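Local structure of pyridine nucleotide-disulfide oxidoreductase-like protein (Myceliophthora thermophila, 5MQ6) at residues Ala86-Gly89 / Gly90-Tyr93; Pro141-Glu145 / Thr146-Pro150; Glu159-Glu162 / His163-Ile167; Trp250-Asp253 / Val254-Gly257. The protein uses FAD and NADPH to insert one oxygen atom beside a ketone carbonyl, giving esters or lactones, with particular activity on polycyclic ketones. All coordinates share one frame; numbering follows the deposited sequence.

Contact 1 (Ala86-Gly89 / Gly90-Tyr93); sequences AGYG and GLLY. With FAD (flavin-adenine dinucleotide), chain B.
L91 CD1 lies near the plane of the Y88 ring, at its edge, 4.3 Å from Y88 CD1. H163 and A164 of helix 157-170 also reach this ring, and the W122 ring meets it with planes at about 40°. This is the glycine-rich turn of a Rossmann-type beta-alpha-beta unit (strand 78-84, helix 88-99, strand 109-112). G87 and G90 fit the GxGxxG pattern of FAD-binding proteins. Residues 88-93 form the first turns of the helix, after A86 and the N-cap G87. The Y93 ring touches the other segment more loosely: G89 O sits oblique to it. Y93 OH is bonded to L221 O. Three backbone bonds start the helix, L91 N to G87 O at 2.9 Å, L92 N to Y88 O at 2.9 Å and Y93 N to G89 O at 3.1 Å. The L91 side chain, with CG beside its own backbone N (chi1 -70°), folds back over the first turn and puts CG 3.3 Å from G87 O. The bare CA atoms of G87 and G89 let the FAD pyrophosphate come close to the backbone. A86 N is bonded to D113, which also holds FAD. A water accepts from G90 N at 2.9 Å and, weakly, from G87 N. G89 N donates to FAD O1P at 2.9 Å, with an N-H...O angle of 141°.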
loop_
_atom_site.group_PDB
_atom_site.type_symbol
_atom_site.label_atom_id
_atom_site.label_comp_id
_atom_site.label_asym_id
_atom_site.label_seq_id
_atom_site.Cartn_x
_atom_site.Cartn_y
_atom_site.Cartn_z
ATOM N N ALA A 86 12.389 -5.162 -3.338
ATOM C CA ALA A 86 12.937 -4.752 -4.576
ATOM C C ALA A 86 11.845 -4.057 -5.438
ATOM O O ALA A 86 11.960 -3.931 -6.673
ATOM C CB ALA A 86 13.507 -5.964 -5.260
ATOM N N GLY A 87 10.813 -3.543 -4.764
ATOM C CA GLY A 87 9.870 -2.677 -5.432
ATOM C C GLY A 87 10.438 -1.260 -5.510
ATOM O O GLY A 87 11.633 -1.046 -5.300
ATOM N N TYR A 88 9.581 -0.286 -5.831
ATOM C CA TYR A 88 9.998 1.121 -5.924
ATOM C C TYR A 88 10.639 1.608 -4.631
ATOM O O TYR A 88 11.582 2.388 -4.656
ATOM C CB TYR A 88 8.862 2.068 -6.316
ATOM C CG TYR A 88 8.436 1.980 -7.752
ATOM C CD1 TYR A 88 9.284 1.532 -8.766
ATOM C CD2 TYR A 88 7.169 2.410 -8.145
ATOM C CE1 TYR A 88 8.838 1.477 -10.118
ATOM C CE2 TYR A 88 6.778 2.377 -9.458
ATOM C CZ TYR A 88 7.602 1.922 -10.446
ATOM O OH TYR A 88 7.195 1.959 -11.752
ATOM N N GLY A 89 10.143 1.160 -3.505
ATOM C CA GLY A 89 10.761 1.534 -2.253
ATOM C C GLY A 89 12.178 1.069 -2.045
ATOM O O GLY A 89 13.041 1.845 -1.705
ATOM N N GLY A 90 12.415 -0.221 -2.186
ATOM C CA GLY A 90 13.758 -0.711 -2.085
ATOM C C GLY A 90 14.689 -0.184 -3.142
ATOM O O GLY A 90 15.883 0.049 -2.874
ATOM N N LEU A 91 14.169 -0.031 -4.362
ATOM C CA LEU A 91 14.972 0.630 -5.388
ATOM C C LEU A 91 15.406 2.049 -4.982
ATOM O O LEU A 91 16.556 2.409 -5.204
ATOM C CB LEU A 91 14.264 0.656 -6.718
ATOM C CG LEU A 91 14.107 -0.687 -7.437
ATOM C CD1 LEU A 91 13.066 -0.478 -8.513
ATOM C CD2 LEU A 91 15.462 -1.113 -7.990
ATOM N N LEU A 92 14.474 2.853 -4.463
ATOM C CA LEU A 92 14.832 4.162 -3.955
ATOM C C LEU A 92 15.893 4.109 -2.888
ATOM O O LEU A 92 16.828 4.939 -2.875
ATOM C CB LEU A 92 13.600 4.854 -3.407
ATOM C CG LEU A 92 12.857 5.574 -4.494
ATOM C CD1 LEU A 92 11.419 5.965 -3.952
ATOM C CD2 LEU A 92 13.682 6.833 -4.936
ATOM N N TYR A 93 15.817 3.155 -2.011
ATOM C CA TYR A 93 16.898 3.048 -0.991
ATOM C C TYR A 93 18.239 2.762 -1.694
ATOM O O TYR A 93 19.294 3.356 -1.365
ATOM C CB TYR A 93 16.678 1.840 -0.057
ATOM C CG TYR A 93 15.878 1.939 1.232
ATOM C CD1 TYR A 93 16.047 2.965 2.166
ATOM C CD2 TYR A 93 15.055 0.883 1.578
ATOM C CE1 TYR A 93 15.353 2.986 3.346
ATOM C CE2 TYR A 93 14.393 0.832 2.794
ATOM C CZ TYR A 93 14.563 1.868 3.696
ATOM O OH TYR A 93 13.890 1.714 4.860
HETATM P PA FAD B . 6.089 -3.240 -2.570
HETATM O O1A FAD B . 4.959 -3.954 -1.904
HETATM O O2A FAD B . 5.939 -2.671 -3.969
HETATM O O5B FAD B . 7.350 -4.233 -2.597
HETATM C C5B FAD B . 7.720 -4.917 -1.447
HETATM C C4B FAD B . 8.214 -6.292 -1.847
HETATM O O4B FAD B . 8.791 -6.881 -0.666
HETATM C C3B FAD B . 7.152 -7.266 -2.350
HETATM O O3B FAD B . 7.623 -7.942 -3.487
HETATM C C2B FAD B . 6.976 -8.227 -1.207
HETATM O O2B FAD B . 6.578 -9.508 -1.631
HETATM C C1B FAD B . 8.362 -8.216 -0.599
HETATM N N9A FAD B . 8.385 -8.693 0.762
HETATM C C8A FAD B . 7.611 -8.251 1.794
HETATM N N7A FAD B . 7.907 -8.973 2.870
HETATM C C5A FAD B . 8.841 -9.892 2.573
HETATM C C6A FAD B . 9.570 -10.922 3.335
HETATM N N6A FAD B . 9.384 -11.211 4.606
HETATM N N1A FAD B . 10.479 -11.549 2.634
HETATM C C2A FAD B . 10.704 -11.327 1.318
HETATM N N3A FAD B . 10.112 -10.445 0.545
HETATM C C4A FAD B . 9.135 -9.712 1.164
HETATM N N1 FAD B . 0.107 3.399 -4.460
HETATM C C2 FAD B . 0.125 4.668 -4.985
HETATM O O2 FAD B . 0.633 5.593 -4.363
HETATM N N3 FAD B . -0.412 4.917 -6.188
HETATM C C4 FAD B . -0.978 3.923 -6.890
HETATM O O4 FAD B . -1.445 4.211 -7.984
HETATM C C4X FAD B . -1.052 2.529 -6.419
HETATM N N5 FAD B . -1.645 1.489 -7.096
HETATM C C5X FAD B . -1.632 0.258 -6.526
HETATM C C6 FAD B . -2.270 -0.883 -7.218
HETATM C C7 FAD B . -2.207 -2.178 -6.515
HETATM C C7M FAD B . -2.820 -3.415 -7.131
HETATM C C8 FAD B . -1.569 -2.344 -5.176
HETATM C C8M FAD B . -1.492 -3.680 -4.441
HETATM C C9 FAD B . -0.995 -1.252 -4.556
HETATM C C9A FAD B . -1.004 0.029 -5.177
HETATM N N10 FAD B . -0.425 1.107 -4.485
HETATM C C10 FAD B . -0.420 2.358 -5.109
HETATM C "C1'" FAD B . 0.274 0.944 -3.190
HETATM C "C2'" FAD B . 1.704 0.359 -3.545
HETATM O "O2'" FAD B . 1.937 -0.813 -2.752
HETATM C "C3'" FAD B . 2.884 1.381 -3.400
HETATM O "O3'" FAD B . 2.647 2.494 -4.266
HETATM C "C4'" FAD B . 4.294 0.905 -3.822
HETATM O "O4'" FAD B . 4.343 0.084 -5.072
HETATM C "C5'" FAD B . 4.968 0.160 -2.651
HETATM O "O5'" FAD B . 6.398 0.104 -2.947
HETATM P P FAD B . 7.234 -0.726 -1.834
HETATM O O1P FAD B . 8.583 -1.093 -2.555
HETATM O O2P FAD B . 7.159 0.099 -0.542
HETATM O O3P FAD B . 6.332 -2.063 -1.505
HETATM O O HOH W 1 10.412 -2.374 -2.040
#

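Contact 2 (Pro141-Glu145 / Thr146-Pro150); sequences PLLEE and TGYIP
T146 holds L142 O with two hydrogen bonds. Its backbone N donates at 2.9 Å from T146 N to L142 O, and its hydroxyl donates at 2.7 Å from T146 OG1 to the same L142 O. The two donors reach this oxygen from opposite faces of the carbonyl plane. The hydroxyl gets there because chi1 is 51°, which sets OG1 between the backbone N and the carbonyl carbon, the crowded position. CG2 then lies beside the backbone N and comes 3.3 Å from L142 O. Weaker bonds add to this. T146 N also makes a weak bond to L143 O, and G147 N a weak bond to E144 O. T146 OG1 accepts a long, weak bond from Y148 N. The bonds from T146 to L142 span the short helix 143-146, from its N-cap L142 to its last residue T146. G147 leaves the helical conformation with positive phi (67°), so the chain turns away into the loop before helix 157-170. The remaining contacts are apolar and belong to L143. Its branches divide the work. L143 CD1 and P150 CG point at each other, 3.8 Å apart. L143 CD2 comes to the edge of the Y148 ring, near its plane, 4.1 Å from Y148 CD2. P150 also packs against M140, S136 and Y137.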
loop_
_atom_site.group_PDB
_atom_site.type_symbol
_atom_site.label_atom_id
_atom_site.label_comp_id
_atom_site.label_asym_id
_atom_site.label_seq_id
_atom_site.Cartn_x
_atom_site.Cartn_y
_atom_site.Cartn_z
ATOM N N PRO A 141 8.892 6.909 -9.760
ATOM C CA PRO A 141 10.091 7.493 -9.198
ATOM C C PRO A 141 11.175 7.845 -10.162
ATOM O O PRO A 141 11.343 7.194 -11.189
ATOM C CB PRO A 141 10.682 6.405 -8.317
ATOM C CG PRO A 141 9.817 5.223 -8.440
ATOM C CD PRO A 141 8.611 5.552 -9.277
ATOM N N LEU A 142 11.954 8.848 -9.795
ATOM C CA LEU A 142 13.227 9.132 -10.469
ATOM C C LEU A 142 13.049 9.443 -11.938
ATOM O O LEU A 142 13.907 9.112 -12.766
ATOM C CB LEU A 142 14.228 7.994 -10.258
ATOM C CG LEU A 142 14.612 7.678 -8.784
ATOM C CD1 LEU A 142 15.208 6.251 -8.691
ATOM C CD2 LEU A 142 15.545 8.741 -8.247
ATOM N N LEU A 143 11.965 10.142 -12.255
ATOM C CA LEU A 143 11.703 10.532 -13.640
ATOM C C LEU A 143 12.791 11.456 -14.163
ATOM O O LEU A 143 13.371 11.222 -15.219
ATOM C CB LEU A 143 10.280 11.158 -13.793
ATOM C CG LEU A 143 9.194 10.078 -13.761
ATOM C CD1 LEU A 143 7.804 10.634 -14.053
ATOM C CD2 LEU A 143 9.428 8.858 -14.641
ATOM N N GLU A 144 13.111 12.472 -13.394
ATOM C CA GLU A 144 14.103 13.404 -13.863
ATOM C C GLU A 144 15.458 12.701 -14.017
ATOM O O GLU A 144 16.170 13.004 -14.946
ATOM C CB GLU A 144 14.250 14.560 -12.946
ATOM C CG GLU A 144 15.260 15.595 -13.493
ATOM C CD GLU A 144 15.313 16.861 -12.660
ATOM O OE1 GLU A 144 14.591 17.003 -11.628
ATOM O OE2 GLU A 144 16.125 17.720 -13.020
ATOM N N GLU A 145 15.786 11.757 -13.126
ATOM C CA GLU A 145 17.106 11.126 -13.106
ATOM C C GLU A 145 17.267 10.039 -14.143
ATOM O O GLU A 145 18.382 9.755 -14.593
ATOM C CB GLU A 145 17.422 10.546 -11.742
ATOM C CG GLU A 145 17.482 11.588 -10.665
ATOM C CD GLU A 145 16.131 11.980 -10.016
ATOM O OE1 GLU A 145 14.952 11.839 -10.497
ATOM O OE2 GLU A 145 16.294 12.562 -8.967
ATOM N N THR A 146 16.178 9.433 -14.563
ATOM C CA THR A 146 16.245 8.461 -15.593
ATOM C C THR A 146 16.040 9.088 -16.988
ATOM O O THR A 146 16.296 8.441 -18.004
ATOM C CB THR A 146 15.185 7.425 -15.400
ATOM O OG1 THR A 146 13.928 8.074 -15.215
ATOM C CG2 THR A 146 15.483 6.543 -14.170
ATOM N N GLY A 147 15.535 10.321 -17.048
ATOM C CA GLY A 147 15.045 10.868 -18.317
ATOM C C GLY A 147 13.790 10.242 -18.966
ATOM O O GLY A 147 13.443 10.572 -20.049
ATOM N N TYR A 148 13.071 9.380 -18.289
ATOM C CA TYR A 148 11.950 8.682 -18.864
ATOM C C TYR A 148 10.710 9.578 -18.898
ATOM O O TYR A 148 10.472 10.373 -17.969
ATOM C CB TYR A 148 11.637 7.437 -18.069
ATOM C CG TYR A 148 10.509 6.654 -18.683
ATOM C CD1 TYR A 148 10.650 6.084 -19.960
ATOM C CD2 TYR A 148 9.297 6.512 -18.031
ATOM C CE1 TYR A 148 9.629 5.376 -20.549
ATOM C CE2 TYR A 148 8.241 5.798 -18.634
ATOM C CZ TYR A 148 8.403 5.263 -19.890
ATOM O OH TYR A 148 7.391 4.585 -20.477
ATOM N N ILE A 149 9.950 9.469 -19.992
ATOM C CA ILE A 149 8.730 10.269 -20.197
ATOM C C ILE A 149 7.641 9.242 -20.237
ATOM O O ILE A 149 7.570 8.494 -21.195
ATOM C CB ILE A 149 8.746 11.086 -21.534
ATOM C CG1 ILE A 149 9.863 12.075 -21.511
ATOM C CG2 ILE A 149 7.458 11.880 -21.756
ATOM C CD1 ILE A 149 10.159 12.780 -22.814
ATOM N N PRO A 150 6.778 9.188 -19.205
ATOM C CA PRO A 150 5.665 8.310 -19.261
ATOM C C PRO A 150 4.725 8.578 -20.461
ATOM O O PRO A 150 4.593 9.737 -20.876
ATOM C CB PRO A 150 4.967 8.526 -17.909
ATOM C CG PRO A 150 6.039 9.033 -17.035
ATOM C CD PRO A 150 6.752 9.965 -17.970
#

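Contact 3 (Glu159-Glu162 / His163-Ile167)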
loop_
_atom_site.group_PDB
_atom_site.type_symbol
_atom_site.label_atom_id
_atom_site.label_comp_id
_atom_site.label_asym_id
_atom_site.label_seq_id
_atom_site.Cartn_x
_atom_site.Cartn_y
_atom_site.Cartn_z
ATOM N N GLU A 159 4.226 -0.672 -18.209
ATOM C CA GLU A 159 5.082 0.478 -18.179
ATOM C C GLU A 159 5.726 0.663 -16.767
ATOM O O GLU A 159 6.888 1.115 -16.648
ATOM C CB GLU A 159 4.272 1.678 -18.563
ATOM C CG GLU A 159 5.063 2.921 -18.548
ATOM C CD GLU A 159 4.348 4.108 -19.136
ATOM O OE1 GLU A 159 3.104 4.075 -19.032
ATOM O OE2 GLU A 159 5.068 5.050 -19.624
ATOM N N LEU A 160 4.966 0.299 -15.743
ATOM C CA LEU A 160 5.415 0.423 -14.375
ATOM C C LEU A 160 6.490 -0.559 -14.014
ATOM O O LEU A 160 7.485 -0.209 -13.350
ATOM C CB LEU A 160 4.264 0.343 -13.347
ATOM C CG LEU A 160 3.416 1.603 -13.464
ATOM C CD1 LEU A 160 2.050 1.416 -12.863
ATOM C CD2 LEU A 160 4.056 2.787 -12.920
ATOM N N LEU A 161 6.280 -1.774 -14.453
ATOM C CA LEU A 161 7.266 -2.813 -14.279
ATOM C C LEU A 161 8.572 -2.526 -15.084
ATOM O O LEU A 161 9.728 -2.634 -14.547
ATOM C CB LEU A 161 6.629 -4.137 -14.617
ATOM C CG LEU A 161 7.518 -5.369 -14.625
ATOM C CD1 LEU A 161 8.032 -5.581 -13.213
ATOM C CD2 LEU A 161 6.698 -6.628 -14.972
ATOM N N GLU A 162 8.400 -2.093 -16.330
ATOM C CA GLU A 162 9.543 -1.774 -17.133
ATOM C C GLU A 162 10.382 -0.631 -16.469
ATOM O O GLU A 162 11.607 -0.631 -16.525
ATOM C CB GLU A 162 9.101 -1.463 -18.572
ATOM C CG GLU A 162 10.134 -0.728 -19.432
ATOM C CD GLU A 162 9.520 -0.259 -20.769
ATOM O OE1 GLU A 162 9.317 0.961 -21.018
ATOM O OE2 GLU A 162 9.181 -1.124 -21.574
ATOM N N HIS A 163 9.720 0.323 -15.824
ATOM C CA HIS A 163 10.429 1.403 -15.187
ATOM C C HIS A 163 11.280 0.927 -13.988
ATOM O O HIS A 163 12.408 1.436 -13.804
ATOM C CB HIS A 163 9.506 2.487 -14.776
ATOM C CG HIS A 163 10.201 3.689 -14.242
ATOM N ND1 HIS A 163 11.051 4.472 -15.013
ATOM C CD2 HIS A 163 10.113 4.306 -13.041
ATOM C CE1 HIS A 163 11.459 5.513 -14.313
ATOM N NE2 HIS A 163 10.890 5.452 -13.119
ATOM N N ALA A 164 10.727 0.007 -13.217
ATOM C CA ALA A 164 11.475 -0.686 -12.176
ATOM C C ALA A 164 12.771 -1.311 -12.748
ATOM O O ALA A 164 13.870 -1.142 -12.189
ATOM C CB ALA A 164 10.565 -1.789 -11.586
ATOM N N TYR A 165 12.635 -1.992 -13.880
ATOM C CA TYR A 165 13.794 -2.524 -14.632
ATOM C C TYR A 165 14.699 -1.454 -15.146
ATOM O O TYR A 165 15.919 -1.605 -15.074
ATOM C CB TYR A 165 13.385 -3.528 -15.740
ATOM C CG TYR A 165 13.237 -4.825 -15.072
ATOM C CD1 TYR A 165 12.160 -5.098 -14.218
ATOM C CD2 TYR A 165 14.253 -5.814 -15.195
ATOM C CE1 TYR A 165 12.030 -6.345 -13.548
ATOM C CE2 TYR A 165 14.128 -7.059 -14.539
ATOM C CZ TYR A 165 13.037 -7.291 -13.692
ATOM O OH TYR A 165 13.023 -8.437 -12.967
ATOM N N ARG A 166 14.118 -0.341 -15.586
ATOM C CA ARG A 166 14.928 0.781 -16.025
ATOM C C ARG A 166 15.812 1.287 -14.877
ATOM O O ARG A 166 17.008 1.664 -15.058
ATOM C CB ARG A 166 14.051 1.900 -16.575
ATOM C CG ARG A 166 14.784 3.199 -16.868
ATOM C CD ARG A 166 13.901 4.242 -17.583
ATOM N NE ARG A 166 13.293 3.677 -18.770
ATOM C CZ ARG A 166 12.059 3.187 -18.911
ATOM N NH1 ARG A 166 11.137 3.248 -17.942
ATOM N NH2 ARG A 166 11.760 2.602 -20.077
ATOM N N ILE A 167 15.221 1.373 -13.691
ATOM C CA ILE A 167 15.977 1.886 -12.537
ATOM C C ILE A 167 17.072 0.878 -12.194
ATOM O O ILE A 167 18.222 1.259 -12.016
ATOM C CB ILE A 167 15.083 2.167 -11.318
ATOM C CG1 ILE A 167 14.181 3.368 -11.653
ATOM C CG2 ILE A 167 15.915 2.519 -10.062
ATOM C CD1 ILE A 167 12.943 3.464 -10.830
HETATM O O HOH W 2 8.624 2.183 -18.702
#
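E162 and R166 sit one turn apart and are joined by a salt bridge. R166 NH2 donates to E162 OE1 at 3.1 Å. The acceptor lies in the guanidinium plane, but the donor comes from above the carboxylate plane. The two planes are 85° apart. This is the looser side of the contact, where E162 is exposed. A water bridges three residues here: it donates to E159 O and to E162 OE1 and accepts from R166 NH1 at 2.8 Å. R166 links this side to the buried one. It bends at chi3 (-53°), which brings R166 NH1 back to H163 ND1 at 3.2 Å. That bond lies in the planes of both the ring and the guanidinium. The buried, tight part is H163 and A164. H163 ND1 accepts from R166, so NE2, which meets P141 O, is probably the protonated nitrogen, consistent with a neutral ring. I167 CG1 lies over one face of this ring, offset toward the rim. A164 CB packs 3.2 Å from L161 O. L161 and Y165 form a separate, partly exposed flank. They run side by side, with L161 CD1 4.1 Å from Y165 CE1, and Y165 OH is bonded to F118 N. R166 also makes a cation-pi contact with Y148. The whole is an i to i+4 Glu-Arg salt bridge on helix 157-170, whose H163 and A164 pack against Y88 of helix 88-99, next to the FAD-binding turn.

Contact 4 (Trp250-Asp253 / Val254-Gly257); sequences WNYD and VTGG
N251 reaches V254 over the first turn of helix 252-255, and the two side chains cross at about a right angle. N251 CB is 4.2 Å from V254 CG2, a loose contact. N251 CG is nearer, 3.5 Å from the same methyl. At the tip the amide divides. ND2 lies against V254 CG2 at 3.4 Å. OD1 takes two backbone donors, D253 N at 2.9 Å and V254 N at 3.2 Å. D253 N comes close to the amide carbonyl plane. V254 N comes from well above it. CG is anti to the N251 backbone N (chi1 -167°), and this carries OD1 back to these first amides of the helix. The bond from D253 N makes an Asx turn, and together the two make N251 the N-cap of this one-turn helix. The helix ends at G256, which has positive phi. Weak backbone bonds fill the turn, from V254 N and T255 N to N251 O and from G256 N to Y252 O. The T255 side chain crosses W250 at about a right angle, and its CG2 sits at the edge of the indole, 3.4 Å from W250 NE1. W250 CD1 lies over the centre of the Y252 ring. G256 O is at the edge of that ring, in plane, 3.3 Å from Y252 CD1. Buried T255 OG1 and G256 O find no polar partner in the model. V254 and T255 pack on F245 of strand 244-246, at the outer edge of the five-stranded parallel sheet. Y252 OH is bonded to R126 O.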
loop_
_atom_site.group_PDB
_atom_site.type_symbol
_atom_site.label_atom_id
_atom_site.label_comp_id
_atom_site.label_asym_id
_atom_site.label_seq_id
_atom_site.Cartn_x
_atom_site.Cartn_y
_atom_site.Cartn_z
ATOM N N TRP A 250 -2.660 -13.278 -11.150
ATOM C CA TRP A 250 -3.563 -13.528 -12.274
ATOM C C TRP A 250 -3.178 -14.763 -13.111
ATOM O O TRP A 250 -2.042 -14.911 -13.512
ATOM C CB TRP A 250 -3.589 -12.387 -13.193
ATOM C CG TRP A 250 -4.746 -12.433 -14.206
ATOM C CD1 TRP A 250 -4.678 -12.843 -15.493
ATOM C CD2 TRP A 250 -6.103 -11.999 -13.991
ATOM N NE1 TRP A 250 -5.880 -12.700 -16.097
ATOM C CE2 TRP A 250 -6.787 -12.202 -15.203
ATOM C CE3 TRP A 250 -6.792 -11.460 -12.885
ATOM C CZ2 TRP A 250 -8.142 -11.875 -15.363
ATOM C CZ3 TRP A 250 -8.106 -11.108 -13.021
ATOM C CH2 TRP A 250 -8.794 -11.329 -14.255
ATOM N N ASN A 251 -4.179 -15.553 -13.462
ATOM C CA ASN A 251 -3.996 -16.806 -14.248
ATOM C C ASN A 251 -4.452 -16.638 -15.688
ATOM O O ASN A 251 -5.625 -16.888 -16.047
ATOM C CB ASN A 251 -4.707 -17.950 -13.598
ATOM C CG ASN A 251 -4.300 -19.286 -14.179
ATOM O OD1 ASN A 251 -3.798 -19.385 -15.321
ATOM N ND2 ASN A 251 -4.491 -20.317 -13.393
ATOM N N TYR A 252 -3.483 -16.237 -16.503
ATOM C CA TYR A 252 -3.668 -16.051 -17.898
ATOM C C TYR A 252 -3.892 -17.331 -18.701
ATOM O O TYR A 252 -4.340 -17.250 -19.883
ATOM C CB TYR A 252 -2.546 -15.217 -18.475
ATOM C CG TYR A 252 -2.724 -13.700 -18.229
ATOM C CD1 TYR A 252 -3.763 -13.003 -18.834
ATOM C CD2 TYR A 252 -1.859 -12.987 -17.403
ATOM C CE1 TYR A 252 -3.936 -11.651 -18.641
ATOM C CE2 TYR A 252 -2.009 -11.620 -17.206
ATOM C CZ TYR A 252 -3.070 -10.972 -17.816
ATOM O OH TYR A 252 -3.264 -9.666 -17.649
ATOM N N ASP A 253 -3.613 -18.490 -18.090
ATOM C CA ASP A 253 -3.824 -19.770 -18.772
ATOM C C ASP A 253 -5.312 -20.008 -18.748
ATOM O O ASP A 253 -5.830 -20.489 -19.701
ATOM C CB ASP A 253 -3.064 -20.966 -18.142
ATOM C CG ASP A 253 -1.520 -20.907 -18.379
ATOM O OD1 ASP A 253 -0.979 -20.341 -19.392
ATOM O OD2 ASP A 253 -0.802 -21.444 -17.514
ATOM N N VAL A 254 -5.984 -19.605 -17.682
ATOM C CA VAL A 254 -7.444 -19.740 -17.560
ATOM C C VAL A 254 -8.181 -18.720 -18.430
ATOM O O VAL A 254 -9.215 -18.982 -19.016
ATOM C CB VAL A 254 -7.853 -19.578 -16.106
ATOM C CG1 VAL A 254 -9.367 -19.495 -15.959
ATOM C CG2 VAL A 254 -7.307 -20.739 -15.287
ATOM N N THR A 255 -7.596 -17.560 -18.529
ATOM C CA THR A 255 -8.274 -16.385 -18.950
ATOM C C THR A 255 -8.046 -16.176 -20.464
ATOM O O THR A 255 -8.913 -15.619 -21.217
ATOM C CB THR A 255 -7.671 -15.264 -18.051
ATOM O OG1 THR A 255 -8.588 -14.954 -16.987
ATOM C CG2 THR A 255 -7.307 -14.177 -18.776
ATOM N N GLY A 256 -6.882 -16.624 -20.925
ATOM C CA GLY A 256 -6.329 -16.178 -22.202
ATOM C C GLY A 256 -5.745 -14.808 -22.002
ATOM O O GLY A 256 -5.930 -14.183 -20.959
ATOM N N GLY A 257 -5.110 -14.289 -23.028
ATOM C CA GLY A 257 -4.409 -13.023 -22.934
ATOM C C GLY A 257 -3.065 -13.190 -22.233
ATOM O O GLY A 257 -2.579 -14.300 -22.020
#

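How the contacts relate
Contacts 1, 2 and 3 form one packed group beside FAD. Contact 1 touches the cofactor directly. Contact 3 comes next to it, with Y88 OH 2.7 Å from L160 O in a weak hydrogen bond. The L160 side chain is about 7 Å from FAD. Contact 2 lies further out, its L142 side chain about 12 Å from FAD. It joins contact 3 through P141 O and H163 NE2, 2.6 Å apart, and through Y148 OH and E159 OE2, 2.5 Å apart. P141 also packs on Y88. Contact 4 stands apart, its nearest atoms about 10 Å from contact 3. Its W250 side chain is about 10 Å from NADPH and 11 Å from FAD.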